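Local coordinates for protein beta-phenylalanine aminotransferase (PDB 4AO9) that transfers amino groups to and from beta-phenylalanine as a pyridoxal-5'-phosphate-dependent aminotransferase of class III, at residues D241-L246 with L257-V262; L202-A207 with V224-M229; K171-S176 with A212-H217; P141-L146 with D281-G286. All coordinates share one frame; numbering follows the deposited sequence.

Interaction 1: D241-L246 with L257-V262; sequences DFLQAL and LVFDEV. With PLP (pyridoxal-5'-phosphate), chain C.
In the alpha/beta sheet of this class III aminotransferase, Leu243 and Leu246 of helix 240-253 pack on Phe259 and Leu257 of strand 256-260, whose far end carries the cofactor site. The contact is purely apolar. Leu246 CB meets Leu257 CD1 at 4.1 Å, and one turn back Leu243 CD2 comes obliquely to Phe259 CE1 at 4.3 Å. Leu257 also braces the aromatic ring, its CD2 lying over one face near the rim. At the C-terminal end of the strand, Asp260 points its carboxylate at pyridoxal-5'-phosphate: OD2 stands 2.8 Å from N1 of PLP, and His180 and Asn156 hydrogen-bond to it. The other oxygen, OD1, accepts from Val262 N at 3.0 Å in an Asx turn, which fixes the carboxylate's rotation. Val262 CG1 lies over a face of the pyridine ring, 3.5 Å from C4 of PLP. With an alanine here instead of Asp260, the pyridine nitrogen is likely to lose its carboxylate mate and Val262 N its acceptor. Strand 256-260 runs between strands 221-226 and 282-286, bonded to both through its backbone, while helix 207-216 flanks helix 240-253 through Ala207 and Ala210.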
loop_
_atom_site.group_PDB
_atom_site.type_symbol
_atom_site.label_atom_id
_atom_site.label_comp_id
_atom_site.label_asym_id
_atom_site.label_seq_id
_atom_site.Cartn_x
_atom_site.Cartn_y
_atom_site.Cartn_z
ATOM N N ASP A 241 17.495 -21.711 -18.580
ATOM C CA ASP A 241 17.431 -21.404 -20.020
ATOM C C ASP A 241 16.401 -20.310 -20.317
ATOM O O ASP A 241 16.639 -19.420 -21.133
ATOM C CB ASP A 241 17.187 -22.669 -20.872
ATOM C CG ASP A 241 15.753 -23.211 -20.771
ATOM O OD1 ASP A 241 15.165 -23.244 -19.661
ATOM O OD2 ASP A 241 15.206 -23.633 -21.818
ATOM N N PHE A 242 15.273 -20.385 -19.617
ATOM C CA PHE A 242 14.175 -19.456 -19.794
ATOM C C PHE A 242 14.552 -18.084 -19.258
ATOM O O PHE A 242 14.400 -17.076 -19.957
ATOM C CB PHE A 242 12.941 -20.018 -19.075
ATOM C CG PHE A 242 11.819 -19.031 -18.910
ATOM C CD1 PHE A 242 11.104 -18.566 -20.013
ATOM C CD2 PHE A 242 11.461 -18.595 -17.645
ATOM C CE1 PHE A 242 10.059 -17.664 -19.861
ATOM C CE2 PHE A 242 10.417 -17.691 -17.475
ATOM C CZ PHE A 242 9.709 -17.226 -18.577
ATOM N N LEU A 243 15.041 -18.041 -18.024
ATOM C CA LEU A 243 15.381 -16.760 -17.415
ATOM C C LEU A 243 16.529 -16.059 -18.155
ATOM O O LEU A 243 16.486 -14.851 -18.355
ATOM C CB LEU A 243 15.654 -16.899 -15.914
ATOM C CG LEU A 243 14.492 -17.409 -15.053
ATOM C CD1 LEU A 243 14.976 -17.612 -13.624
ATOM C CD2 LEU A 243 13.292 -16.449 -15.089
ATOM N N GLN A 244 17.531 -16.824 -18.594
ATOM C CA GLN A 244 18.601 -16.264 -19.421
ATOM C C GLN A 244 18.072 -15.746 -20.769
ATOM O O GLN A 244 18.511 -14.696 -21.248
ATOM C CB GLN A 244 19.733 -17.286 -19.609
ATOM C CG GLN A 244 20.982 -16.751 -20.319
ATOM C CD GLN A 244 21.648 -15.569 -19.610
ATOM O OE1 GLN A 244 21.580 -15.428 -18.381
ATOM N NE2 GLN A 244 22.312 -14.718 -20.392
ATOM N N ALA A 245 17.124 -16.465 -21.363
ATOM C CA ALA A 245 16.494 -16.015 -22.603
ATOM C C ALA A 245 15.808 -14.662 -22.407
ATOM O O ALA A 245 15.857 -13.808 -23.290
ATOM C CB ALA A 245 15.513 -17.054 -23.135
ATOM N N LEU A 246 15.188 -14.458 -21.242
ATOM C CA LEU A 246 14.551 -13.170 -20.953
ATOM C C LEU A 246 15.565 -12.028 -20.857
ATOM O O LEU A 246 15.351 -10.949 -21.408
ATOM C CB LEU A 246 13.737 -13.260 -19.653
ATOM C CG LEU A 246 12.613 -14.294 -19.626
ATOM C CD1 LEU A 246 11.771 -14.092 -18.373
ATOM C CD2 LEU A 246 11.735 -14.270 -20.884
ATOM N N LEU A 257 14.568 -5.522 -17.985
ATOM C CA LEU A 257 14.125 -6.730 -17.294
ATOM C C LEU A 257 13.882 -6.360 -15.846
ATOM O O LEU A 257 14.737 -5.737 -15.209
ATOM C CB LEU A 257 15.187 -7.834 -17.360
ATOM C CG LEU A 257 14.942 -9.140 -16.601
ATOM C CD1 LEU A 257 13.765 -9.916 -17.202
ATOM C CD2 LEU A 257 16.220 -9.982 -16.624
ATOM N N VAL A 258 12.708 -6.721 -15.338
ATOM C CA VAL A 258 12.375 -6.495 -13.930
ATOM C C VAL A 258 12.111 -7.839 -13.272
ATOM O O VAL A 258 11.219 -8.591 -13.697
ATOM C CB VAL A 258 11.149 -5.563 -13.769
ATOM C CG1 VAL A 258 10.777 -5.416 -12.290
ATOM C CG2 VAL A 258 11.411 -4.201 -14.412
ATOM N N PHE A 259 12.923 -8.161 -12.265
ATOM C CA PHE A 259 12.642 -9.324 -11.440
ATOM C C PHE A 259 11.797 -8.930 -10.235
ATOM O O PHE A 259 12.200 -8.086 -9.411
ATOM C CB PHE A 259 13.924 -9.996 -10.942
ATOM C CG PHE A 259 14.609 -10.906 -11.944
ATOM C CD1 PHE A 259 13.898 -11.722 -12.825
ATOM C CD2 PHE A 259 15.996 -10.985 -11.938
ATOM C CE1 PHE A 259 14.564 -12.581 -13.708
ATOM C CE2 PHE A 259 16.672 -11.831 -12.829
ATOM C CZ PHE A 259 15.962 -12.619 -13.709
ATOM N N ASP A 260 10.648 -9.588 -10.125
ATOM C CA ASP A 260 9.815 -9.486 -8.941
ATOM C C ASP A 260 10.358 -10.479 -7.918
ATOM O O ASP A 260 10.108 -11.679 -8.025
ATOM C CB ASP A 260 8.354 -9.789 -9.314
ATOM C CG ASP A 260 7.416 -9.710 -8.120
ATOM O OD1 ASP A 260 7.890 -9.739 -6.967
ATOM O OD2 ASP A 260 6.197 -9.617 -8.339
ATOM N N GLU A 261 11.114 -9.963 -6.950
ATOM C CA GLU A 261 11.669 -10.796 -5.875
ATOM C C GLU A 261 10.964 -10.537 -4.552
ATOM O O GLU A 261 11.509 -10.786 -3.475
ATOM C CB GLU A 261 13.193 -10.630 -5.759
ATOM C CG GLU A 261 13.954 -11.092 -7.014
ATOM C CD GLU A 261 15.259 -11.762 -6.682
ATOM O OE1 GLU A 261 15.222 -12.928 -6.253
ATOM O OE2 GLU A 261 16.305 -11.107 -6.818
ATOM N N VAL A 262 9.706 -10.110 -4.628
ATOM C CA VAL A 262 8.932 -9.912 -3.391
ATOM C C VAL A 262 8.956 -11.183 -2.543
ATOM O O VAL A 262 9.102 -11.114 -1.326
ATOM C CB VAL A 262 7.488 -9.440 -3.687
ATOM C CG1 VAL A 262 6.607 -9.509 -2.428
ATOM C CG2 VAL A 262 7.493 -8.024 -4.269
HETATM N N1 PLP C . 4.682 -10.157 -6.000
HETATM C C2 PLP C . 4.894 -11.343 -5.432
HETATM C C2A PLP C . 5.803 -12.322 -6.177
HETATM C C3 PLP C . 4.311 -11.650 -4.198
HETATM O O3 PLP C . 4.540 -12.765 -3.693
HETATM C C4 PLP C . 3.487 -10.732 -3.528
HETATM C C4A PLP C . 2.839 -11.011 -2.157
HETATM C C5 PLP C . 3.271 -9.505 -4.195
HETATM C C6 PLP C . 3.882 -9.255 -5.423
HETATM C C5A PLP C . 2.369 -8.414 -3.587
HETATM O O4P PLP C . 2.787 -7.849 -2.416
HETATM P P PLP C . 1.666 -7.151 -1.494
HETATM O O1P PLP C . 0.680 -8.286 -1.021
HETATM O O2P PLP C . 0.886 -6.092 -2.350
HETATM O O3P PLP C . 2.420 -6.480 -0.394
#

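Interaction 2: L202-A207 with V224-M229; sequences LPYNDA and VLVEPM
Tyr204 reaches across to Val226 and Glu227 with the far end of its ring, and nearly all the tight packing lies there. Its OH donates to Glu227 O at 2.8 Å, approaching that carbonyl at a C=O...donor angle of 149° and tilted 27° from its plane. Val226 CG2 meets the ring edge in its plane, 3.7 Å from Tyr204 CE1, the two side chains crossing at about a right angle. Because CG is anti to the backbone N (chi1 -163°), the ring extends from the loop to the strand end, where Phe242 packs edge-to-face with it. A phenylalanine here would probably keep the ring packing but leave the buried Glu227 carbonyl without its hydroxyl donor. The loose side lies at Pro203 and Asp206, both partly exposed, in a type II turn closed by a weak bond from Asp206 N to Pro203 O; Asp206 then N-caps helix 207-216. On the other segment the Glu227 carboxylate binds Tyr179 N and Gly231 N and touches pyridoxal-5'-phosphate. Loops following strands 198-202 and 221-226 thus meet at the C-terminal ends of these parallel strands, where alpha/beta folds such as this aminotransferase place their cofactor site.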
loop_
_atom_site.group_PDB
_atom_site.type_symbol
_atom_site.label_atom_id
_atom_site.label_comp_id
_atom_site.label_asym_id
_atom_site.label_seq_id
_atom_site.Cartn_x
_atom_site.Cartn_y
_atom_site.Cartn_z
ATOM N N LEU A 202 2.864 -14.335 -21.936
ATOM C CA LEU A 202 3.582 -15.437 -22.568
ATOM C C LEU A 202 3.673 -16.615 -21.612
ATOM O O LEU A 202 3.555 -16.446 -20.401
ATOM C CB LEU A 202 4.987 -14.969 -22.966
ATOM C CG LEU A 202 5.083 -13.815 -23.971
ATOM C CD1 LEU A 202 6.545 -13.520 -24.320
ATOM C CD2 LEU A 202 4.284 -14.101 -25.245
ATOM N N PRO A 203 3.905 -17.824 -22.141
ATOM C CA PRO A 203 3.970 -18.980 -21.243
ATOM C C PRO A 203 5.222 -18.994 -20.366
ATOM O O PRO A 203 6.332 -18.816 -20.860
ATOM C CB PRO A 203 3.981 -20.184 -22.201
ATOM C CG PRO A 203 3.689 -19.628 -23.555
ATOM C CD PRO A 203 4.044 -18.193 -23.561
ATOM N N TYR A 204 5.045 -19.209 -19.066
ATOM C CA TYR A 204 6.200 -19.353 -18.176
ATOM C C TYR A 204 7.048 -20.560 -18.578
ATOM O O TYR A 204 6.516 -21.602 -18.966
ATOM C CB TYR A 204 5.728 -19.504 -16.734
ATOM C CG TYR A 204 6.786 -19.249 -15.675
ATOM C CD1 TYR A 204 7.300 -17.967 -15.459
ATOM C CD2 TYR A 204 7.242 -20.284 -14.868
ATOM C CE1 TYR A 204 8.244 -17.725 -14.466
ATOM C CE2 TYR A 204 8.197 -20.057 -13.868
ATOM C CZ TYR A 204 8.682 -18.779 -13.665
ATOM O OH TYR A 204 9.609 -18.534 -12.685
ATOM N N ASN A 205 8.364 -20.402 -18.490
ATOM C CA ASN A 205 9.324 -21.482 -18.765
ATOM C C ASN A 205 9.359 -21.969 -20.205
ATOM O O ASN A 205 9.814 -23.071 -20.469
ATOM C CB ASN A 205 9.151 -22.655 -17.775
ATOM C CG ASN A 205 9.930 -22.435 -16.503
ATOM O OD1 ASN A 205 10.940 -21.740 -16.514
ATOM N ND2 ASN A 205 9.474 -23.023 -15.395
ATOM N N ASP A 206 8.881 -21.141 -21.127
ATOM C CA ASP A 206 9.003 -21.425 -22.554
ATOM C C ASP A 206 9.995 -20.444 -23.162
ATOM O O ASP A 206 9.629 -19.337 -23.572
ATOM C CB ASP A 206 7.634 -21.322 -23.224
ATOM C CG ASP A 206 7.656 -21.724 -24.691
ATOM O OD1 ASP A 206 8.753 -21.805 -25.294
ATOM O OD2 ASP A 206 6.554 -21.949 -25.232
ATOM N N ALA A 207 11.260 -20.853 -23.203
ATOM C CA ALA A 207 12.341 -20.005 -23.695
ATOM C C ALA A 207 12.156 -19.635 -25.160
ATOM O O ALA A 207 12.399 -18.488 -25.551
ATOM C CB ALA A 207 13.706 -20.678 -23.476
ATOM N N VAL A 224 10.105 -6.519 -19.428
ATOM C CA VAL A 224 9.766 -7.919 -19.194
ATOM C C VAL A 224 9.755 -8.083 -17.684
ATOM O O VAL A 224 10.772 -7.852 -17.043
ATOM C CB VAL A 224 10.825 -8.859 -19.821
ATOM C CG1 VAL A 224 10.466 -10.316 -19.528
ATOM C CG2 VAL A 224 10.934 -8.612 -21.343
ATOM N N LEU A 225 8.599 -8.442 -17.128
ATOM C CA LEU A 225 8.421 -8.564 -15.673
ATOM C C LEU A 225 8.179 -10.025 -15.324
ATOM O O LEU A 225 7.282 -10.666 -15.891
ATOM C CB LEU A 225 7.249 -7.681 -15.206
ATOM C CG LEU A 225 6.779 -7.880 -13.755
ATOM C CD1 LEU A 225 7.826 -7.435 -12.757
ATOM C CD2 LEU A 225 5.472 -7.126 -13.505
ATOM N N VAL A 226 8.991 -10.568 -14.419
ATOM C CA VAL A 226 8.921 -11.998 -14.118
ATOM C C VAL A 226 9.367 -12.316 -12.691
ATOM O O VAL A 226 10.278 -11.675 -12.145
ATOM C CB VAL A 226 9.761 -12.810 -15.163
ATOM C CG1 VAL A 226 11.255 -12.535 -14.987
ATOM C CG2 VAL A 226 9.471 -14.322 -15.095
ATOM N N GLU A 227 8.720 -13.324 -12.109
ATOM C CA GLU A 227 9.186 -13.940 -10.860
ATOM C C GLU A 227 10.239 -15.001 -11.190
ATOM O O GLU A 227 9.986 -15.850 -12.036
ATOM C CB GLU A 227 8.025 -14.635 -10.156
ATOM C CG GLU A 227 6.870 -13.702 -9.729
ATOM C CD GLU A 227 5.585 -14.488 -9.558
ATOM O OE1 GLU A 227 5.366 -15.017 -8.440
ATOM O OE2 GLU A 227 4.832 -14.603 -10.556
ATOM N N PRO A 228 11.417 -14.969 -10.535
ATOM C CA PRO A 228 12.407 -16.033 -10.840
ATOM C C PRO A 228 11.961 -17.425 -10.370
ATOM O O PRO A 228 12.492 -18.433 -10.856
ATOM C CB PRO A 228 13.685 -15.580 -10.133
ATOM C CG PRO A 228 13.465 -14.185 -9.700
ATOM C CD PRO A 228 11.996 -13.856 -9.758
ATOM N N MET A 229 11.013 -17.466 -9.430
ATOM C CA MET A 229 10.214 -18.650 -9.122
ATOM C C MET A 229 8.815 -18.118 -8.892
ATOM O O MET A 229 8.639 -17.209 -8.072
ATOM C CB MET A 229 10.708 -19.350 -7.846
ATOM C CG MET A 229 9.824 -20.525 -7.426
ATOM S SD MET A 229 9.963 -21.015 -5.689
ATOM C CE MET A 229 8.980 -19.722 -4.919
#

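Interaction 3: K171-S176 with A212-H217; sequences KIVVFS and AQIERH
Helix-on-sheet packing of a modest, largely apolar kind joins Val173 and Lys171 of strand 171-175 to Ile214 and His217 at the C-terminal end of helix 207-216. Val173 CG2 lies 4.3 Å from Ile214 CG1, both side chains buried. Nearer the surface the Lys171 chain starts out extended, then bends at chi3 (-66°) to bring CE obliquely to the imidazole, 4.3 Å from His217 CD2; a second bend at chi4 (-67°) turns NZ to a salt bridge with Asp198. The imidazole is held by its own helix: His217 ND1 donates to Gln213 O at 2.8 Å, with the acceptor in the ring plane. That carbonyl also takes the backbone His217 N, and the two donors arrive from opposite faces of its plane. Arg216 follows suit, NH1 bonding a lone pair of Gln213 OE1 at 2.9 Å, within the planes of both groups. Around the contact, Ile214 also packs on Ser249 and Val253 of helix 240-253, His217 touches Leu200 of strand 198-202, and Val173 reaches Ile221 of strand 221-226.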
loop_
_atom_site.group_PDB
_atom_site.type_symbol
_atom_site.label_atom_id
_atom_site.label_comp_id
_atom_site.label_asym_id
_atom_site.label_seq_id
_atom_site.Cartn_x
_atom_site.Cartn_y
_atom_site.Cartn_z
ATOM N N LYS A 171 4.406 -1.509 -24.124
ATOM C CA LYS A 171 4.036 -2.911 -23.985
ATOM C C LYS A 171 4.825 -3.586 -22.873
ATOM O O LYS A 171 6.029 -3.372 -22.727
ATOM C CB LYS A 171 4.208 -3.638 -25.314
ATOM C CG LYS A 171 3.520 -4.986 -25.339
ATOM C CD LYS A 171 3.602 -5.667 -26.701
ATOM C CE LYS A 171 2.828 -4.920 -27.790
ATOM N NZ LYS A 171 1.337 -4.925 -27.603
ATOM N N ILE A 172 4.137 -4.401 -22.080
ATOM C CA ILE A 172 4.735 -5.066 -20.928
ATOM C C ILE A 172 4.595 -6.576 -21.098
ATOM O O ILE A 172 3.488 -7.082 -21.245
ATOM C CB ILE A 172 4.035 -4.638 -19.627
ATOM C CG1 ILE A 172 4.163 -3.123 -19.436
ATOM C CG2 ILE A 172 4.613 -5.423 -18.427
ATOM C CD1 ILE A 172 3.276 -2.577 -18.320
ATOM N N VAL A 173 5.720 -7.291 -21.120
ATOM C CA VAL A 173 5.695 -8.752 -21.157
ATOM C C VAL A 173 5.640 -9.315 -19.745
ATOM O O VAL A 173 6.453 -8.967 -18.889
ATOM C CB VAL A 173 6.921 -9.307 -21.921
ATOM C CG1 VAL A 173 7.006 -10.828 -21.794
ATOM C CG2 VAL A 173 6.858 -8.903 -23.386
ATOM N N VAL A 174 4.640 -10.160 -19.519
ATOM C CA VAL A 174 4.480 -10.909 -18.270
ATOM C C VAL A 174 4.217 -12.370 -18.621
ATOM O O VAL A 174 4.112 -12.729 -19.809
ATOM C CB VAL A 174 3.311 -10.355 -17.412
ATOM C CG1 VAL A 174 3.675 -8.972 -16.847
ATOM C CG2 VAL A 174 1.995 -10.316 -18.212
ATOM N N PHE A 175 4.105 -13.214 -17.603
ATOM C CA PHE A 175 3.968 -14.648 -17.844
ATOM C C PHE A 175 2.740 -15.251 -17.228
ATOM O O PHE A 175 2.275 -14.807 -16.175
ATOM C CB PHE A 175 5.267 -15.381 -17.476
ATOM C CG PHE A 175 6.410 -14.883 -18.283
ATOM C CD1 PHE A 175 7.121 -13.755 -17.873
ATOM C CD2 PHE A 175 6.684 -15.428 -19.528
ATOM C CE1 PHE A 175 8.121 -13.212 -18.681
ATOM C CE2 PHE A 175 7.687 -14.905 -20.332
ATOM C CZ PHE A 175 8.403 -13.788 -19.911
ATOM N N SER A 176 2.193 -16.245 -17.932
ATOM C CA SER A 176 1.022 -16.979 -17.467
ATOM C C SER A 176 1.264 -17.468 -16.046
ATOM O O SER A 176 2.348 -17.972 -15.734
ATOM C CB SER A 176 0.752 -18.166 -18.403
ATOM O OG SER A 176 1.840 -19.078 -18.405
ATOM N N ALA A 212 11.112 -15.554 -29.314
ATOM C CA ALA A 212 10.411 -15.233 -30.560
ATOM C C ALA A 212 9.468 -14.045 -30.415
ATOM O O ALA A 212 9.449 -13.143 -31.255
ATOM C CB ALA A 212 9.644 -16.456 -31.082
ATOM N N GLN A 213 8.677 -14.049 -29.348
ATOM C CA GLN A 213 7.693 -12.994 -29.169
ATOM C C GLN A 213 8.296 -11.674 -28.709
ATOM O O GLN A 213 7.851 -10.609 -29.143
ATOM C CB GLN A 213 6.572 -13.452 -28.246
ATOM C CG GLN A 213 5.731 -14.586 -28.857
ATOM C CD GLN A 213 5.294 -14.312 -30.291
ATOM O OE1 GLN A 213 4.677 -13.287 -30.577
ATOM N NE2 GLN A 213 5.616 -15.234 -31.198
ATOM N N ILE A 214 9.326 -11.731 -27.868
ATOM C CA ILE A 214 10.026 -10.502 -27.481
ATOM C C ILE A 214 10.720 -9.854 -28.689
ATOM O O ILE A 214 10.600 -8.650 -28.908
ATOM C CB ILE A 214 10.984 -10.710 -26.297
ATOM C CG1 ILE A 214 10.175 -11.059 -25.036
ATOM C CG2 ILE A 214 11.842 -9.458 -26.062
ATOM C CD1 ILE A 214 11.009 -11.632 -23.905
ATOM N N GLU A 215 11.412 -10.659 -29.495
ATOM C CA GLU A 215 12.057 -10.133 -30.709
ATOM C C GLU A 215 11.026 -9.599 -31.712
ATOM O O GLU A 215 11.208 -8.520 -32.293
ATOM C CB GLU A 215 12.947 -11.197 -31.365
ATOM C CG GLU A 215 14.179 -11.582 -30.548
ATOM C CD GLU A 215 14.937 -12.757 -31.152
ATOM O OE1 GLU A 215 15.103 -12.787 -32.391
ATOM O OE2 GLU A 215 15.373 -13.647 -30.390
ATOM N N ARG A 216 9.932 -10.343 -31.889
ATOM C CA ARG A 216 8.887 -9.945 -32.836
ATOM C C ARG A 216 8.280 -8.583 -32.494
ATOM O O ARG A 216 8.014 -7.779 -33.382
ATOM C CB ARG A 216 7.786 -11.004 -32.887
ATOM C CG ARG A 216 6.629 -10.683 -33.832
ATOM C CD ARG A 216 5.595 -11.809 -33.777
ATOM N NE ARG A 216 4.339 -11.431 -34.419
ATOM C CZ ARG A 216 3.126 -11.691 -33.929
ATOM N NH1 ARG A 216 2.978 -12.323 -32.767
ATOM N NH2 ARG A 216 2.047 -11.304 -34.600
ATOM N N HIS A 217 8.069 -8.334 -31.203
ATOM C CA HIS A 217 7.461 -7.081 -30.761
ATOM C C HIS A 217 8.492 -6.112 -30.194
ATOM O O HIS A 217 8.123 -5.169 -29.476
ATOM C CB HIS A 217 6.423 -7.337 -29.665
ATOM C CG HIS A 217 5.288 -8.221 -30.073
ATOM N ND1 HIS A 217 5.340 -9.593 -29.953
ATOM C CD2 HIS A 217 4.051 -7.928 -30.539
ATOM C CE1 HIS A 217 4.190 -10.111 -30.348
ATOM N NE2 HIS A 217 3.394 -9.123 -30.717
#

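Interaction 4: P141-L146 with D281-G286; sequences PQIEQL and DLTTLG
Gln142 takes the chi1 of 68° that sets CG between its backbone N and carbonyl carbon and brings it to 3.6 Å from Thr283 OG1. A bend at chi2 (-90°) then turns the carboxamide, whose NE2 reaches a bridging water. Ile143 instead keeps its chain extended beyond CG1 (chi2 174°), carrying CD1 forward to meet Leu285 CD1 tip to tip at 3.7 Å, while its CG1 lies 4.1 Å from Thr283 CB, the two side chains crossing at about a right angle. No direct hydrogen bond links the segments; two waters do so, both on the Thr283 hydroxyl. The first donates to Gln142 O at 3.0 Å and accepts from Thr283 OG1, whereas the second accepts from Gln142 NE2 and donates to the same OG1. The hydroxyl is also bonded to Ser280 OG, and the Gln142 amide is held at its other end by Asn274, which would fix its rotation. Strand 296-300 runs between and antiparallel to strands 145-149 and 282-286, so the loop leading into 145-149 reaches past it to side chains of 282-286. A classic beta bulge marks the entry to strand 145-149, Glu144 and Gln145 both facing Gly300. Helix 129-139 packs against the apolar part, with Cys137 against Ile143 and Ile136 against Leu285. On this strand, the outermost of the sheet within the chain, Leu146 makes backbone hydrogen bonds to the second subunit and packs on its Met55.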
loop_
_atom_site.group_PDB
_atom_site.type_symbol
_atom_site.label_atom_id
_atom_site.label_comp_id
_atom_site.label_asym_id
_atom_site.label_seq_id
_atom_site.Cartn_x
_atom_site.Cartn_y
_atom_site.Cartn_z
ATOM N N PRO A 141 23.018 -6.140 -4.332
ATOM C CA PRO A 141 23.800 -5.102 -5.008
ATOM C C PRO A 141 23.323 -4.705 -6.411
ATOM O O PRO A 141 23.767 -3.677 -6.944
ATOM C CB PRO A 141 25.214 -5.695 -5.043
ATOM C CG PRO A 141 25.229 -6.697 -3.958
ATOM C CD PRO A 141 23.857 -7.287 -3.941
ATOM N N GLN A 142 22.428 -5.496 -7.001
ATOM C CA GLN A 142 21.749 -5.101 -8.242
ATOM C C GLN A 142 20.798 -3.925 -8.015
ATOM O O GLN A 142 20.269 -3.348 -8.971
ATOM C CB GLN A 142 20.990 -6.280 -8.868
ATOM C CG GLN A 142 19.782 -6.762 -8.060
ATOM C CD GLN A 142 20.119 -7.842 -7.045
ATOM O OE1 GLN A 142 21.092 -7.743 -6.289
ATOM N NE2 GLN A 142 19.296 -8.888 -7.021
ATOM N N ILE A 143 20.595 -3.576 -6.743
ATOM C CA ILE A 143 19.808 -2.395 -6.385
ATOM C C ILE A 143 20.791 -1.284 -6.004
ATOM O O ILE A 143 21.390 -1.307 -4.918
ATOM C CB ILE A 143 18.825 -2.703 -5.240
ATOM C CG1 ILE A 143 17.842 -3.798 -5.679
ATOM C CG2 ILE A 143 18.103 -1.432 -4.791
ATOM C CD1 ILE A 143 16.918 -4.283 -4.567
ATOM N N GLU A 144 21.001 -0.349 -6.928
ATOM C CA GLU A 144 21.946 0.755 -6.720
ATOM C C GLU A 144 21.296 1.860 -5.902
ATOM O O GLU A 144 21.943 2.461 -5.031
ATOM C CB GLU A 144 22.459 1.307 -8.055
ATOM C CG GLU A 144 23.233 0.262 -8.840
ATOM C CD GLU A 144 23.706 0.715 -10.204
ATOM O OE1 GLU A 144 23.275 1.766 -10.727
ATOM O OE2 GLU A 144 24.574 -0.002 -10.756
ATOM N N GLN A 145 20.036 2.158 -6.225
ATOM C CA GLN A 145 19.190 3.015 -5.392
ATOM C C GLN A 145 17.791 2.435 -5.383
ATOM O O GLN A 145 17.421 1.675 -6.280
ATOM C CB GLN A 145 19.110 4.431 -5.940
ATOM C CG GLN A 145 20.427 5.181 -5.963
ATOM C CD GLN A 145 20.232 6.607 -6.399
ATOM O OE1 GLN A 145 19.407 6.899 -7.266
ATOM N NE2 GLN A 145 20.962 7.511 -5.775
ATOM N N LEU A 146 17.013 2.793 -4.361
ATOM C CA LEU A 146 15.639 2.303 -4.233
ATOM C C LEU A 146 14.730 3.390 -3.700
ATOM O O LEU A 146 15.203 4.436 -3.247
ATOM C CB LEU A 146 15.577 1.087 -3.297
ATOM C CG LEU A 146 16.024 1.248 -1.838
ATOM C CD1 LEU A 146 14.980 1.955 -0.966
ATOM C CD2 LEU A 146 16.353 -0.110 -1.221
ATOM N N ASP A 281 17.413 -5.116 -14.545
ATOM C CA ASP A 281 17.534 -3.662 -14.515
ATOM C C ASP A 281 16.859 -3.030 -13.305
ATOM O O ASP A 281 17.351 -2.027 -12.774
ATOM C CB ASP A 281 16.971 -3.068 -15.798
ATOM C CG ASP A 281 17.697 -3.574 -17.014
ATOM O OD1 ASP A 281 18.778 -3.018 -17.317
ATOM O OD2 ASP A 281 17.212 -4.537 -17.636
ATOM N N LEU A 282 15.747 -3.625 -12.874
ATOM C CA LEU A 282 15.073 -3.268 -11.621
ATOM C C LEU A 282 14.709 -4.545 -10.889
ATOM O O LEU A 282 14.585 -5.617 -11.511
ATOM C CB LEU A 282 13.797 -2.441 -11.858
ATOM C CG LEU A 282 13.961 -1.090 -12.562
ATOM C CD1 LEU A 282 12.587 -0.535 -12.923
ATOM C CD2 LEU A 282 14.717 -0.089 -11.697
ATOM N N THR A 283 14.514 -4.412 -9.578
ATOM C CA THR A 283 14.086 -5.494 -8.718
ATOM C C THR A 283 13.039 -4.929 -7.770
ATOM O O THR A 283 13.205 -3.824 -7.243
ATOM C CB THR A 283 15.267 -6.015 -7.893
ATOM O OG1 THR A 283 16.251 -6.552 -8.792
ATOM C CG2 THR A 283 14.823 -7.113 -6.917
ATOM N N THR A 284 11.981 -5.702 -7.540
ATOM C CA THR A 284 11.006 -5.329 -6.518
ATOM C C THR A 284 11.104 -6.278 -5.325
ATOM O O THR A 284 11.458 -7.459 -5.466
ATOM C CB THR A 284 9.587 -5.275 -7.077
ATOM O OG1 THR A 284 9.255 -6.545 -7.655
ATOM C CG2 THR A 284 9.486 -4.172 -8.150
ATOM N N LEU A 285 10.824 -5.717 -4.148
ATOM C CA LEU A 285 10.917 -6.410 -2.868
ATOM C C LEU A 285 9.675 -6.126 -2.040
ATOM O O LEU A 285 8.967 -5.145 -2.271
ATOM C CB LEU A 285 12.137 -5.898 -2.095
ATOM C CG LEU A 285 13.507 -6.094 -2.727
ATOM C CD1 LEU A 285 14.540 -5.312 -1.910
ATOM C CD2 LEU A 285 13.881 -7.569 -2.789
ATOM N N GLY A 286 9.419 -6.991 -1.065
ATOM C CA GLY A 286 8.286 -6.803 -0.181
ATOM C C GLY A 286 8.263 -7.837 0.913
ATOM O O GLY A 286 9.300 -8.395 1.304
HETATM O O HOH W 1 17.886 -4.740 -10.191
HETATM O O HOH W 2 16.960 -9.262 -8.799
#

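Following the chain from the N terminus, 141-146 comes first and meets its partner, 281-286, only after 134 intervening residues, so interaction 4 closes a long loop that encloses the other three. Within it, interactions 3 and 2 cross: 171-176 is followed by 202-207, then 212-217 and 224-229, interlocking two strands with helix 207-216 and its preceding loop. Interaction 1 opens after both have closed and shuts a short helix-strand connection. Strands 171-175, 221-226, 256-260 and 282-286 are successive neighbours in one sheet, so Val173 O bonds Leu225 N, Val226 O bonds Asp260 N and the backbones of Phe259 and Thr284 pair. Interactions 3 and 4 lie apart, their centres about 22 Å from each other.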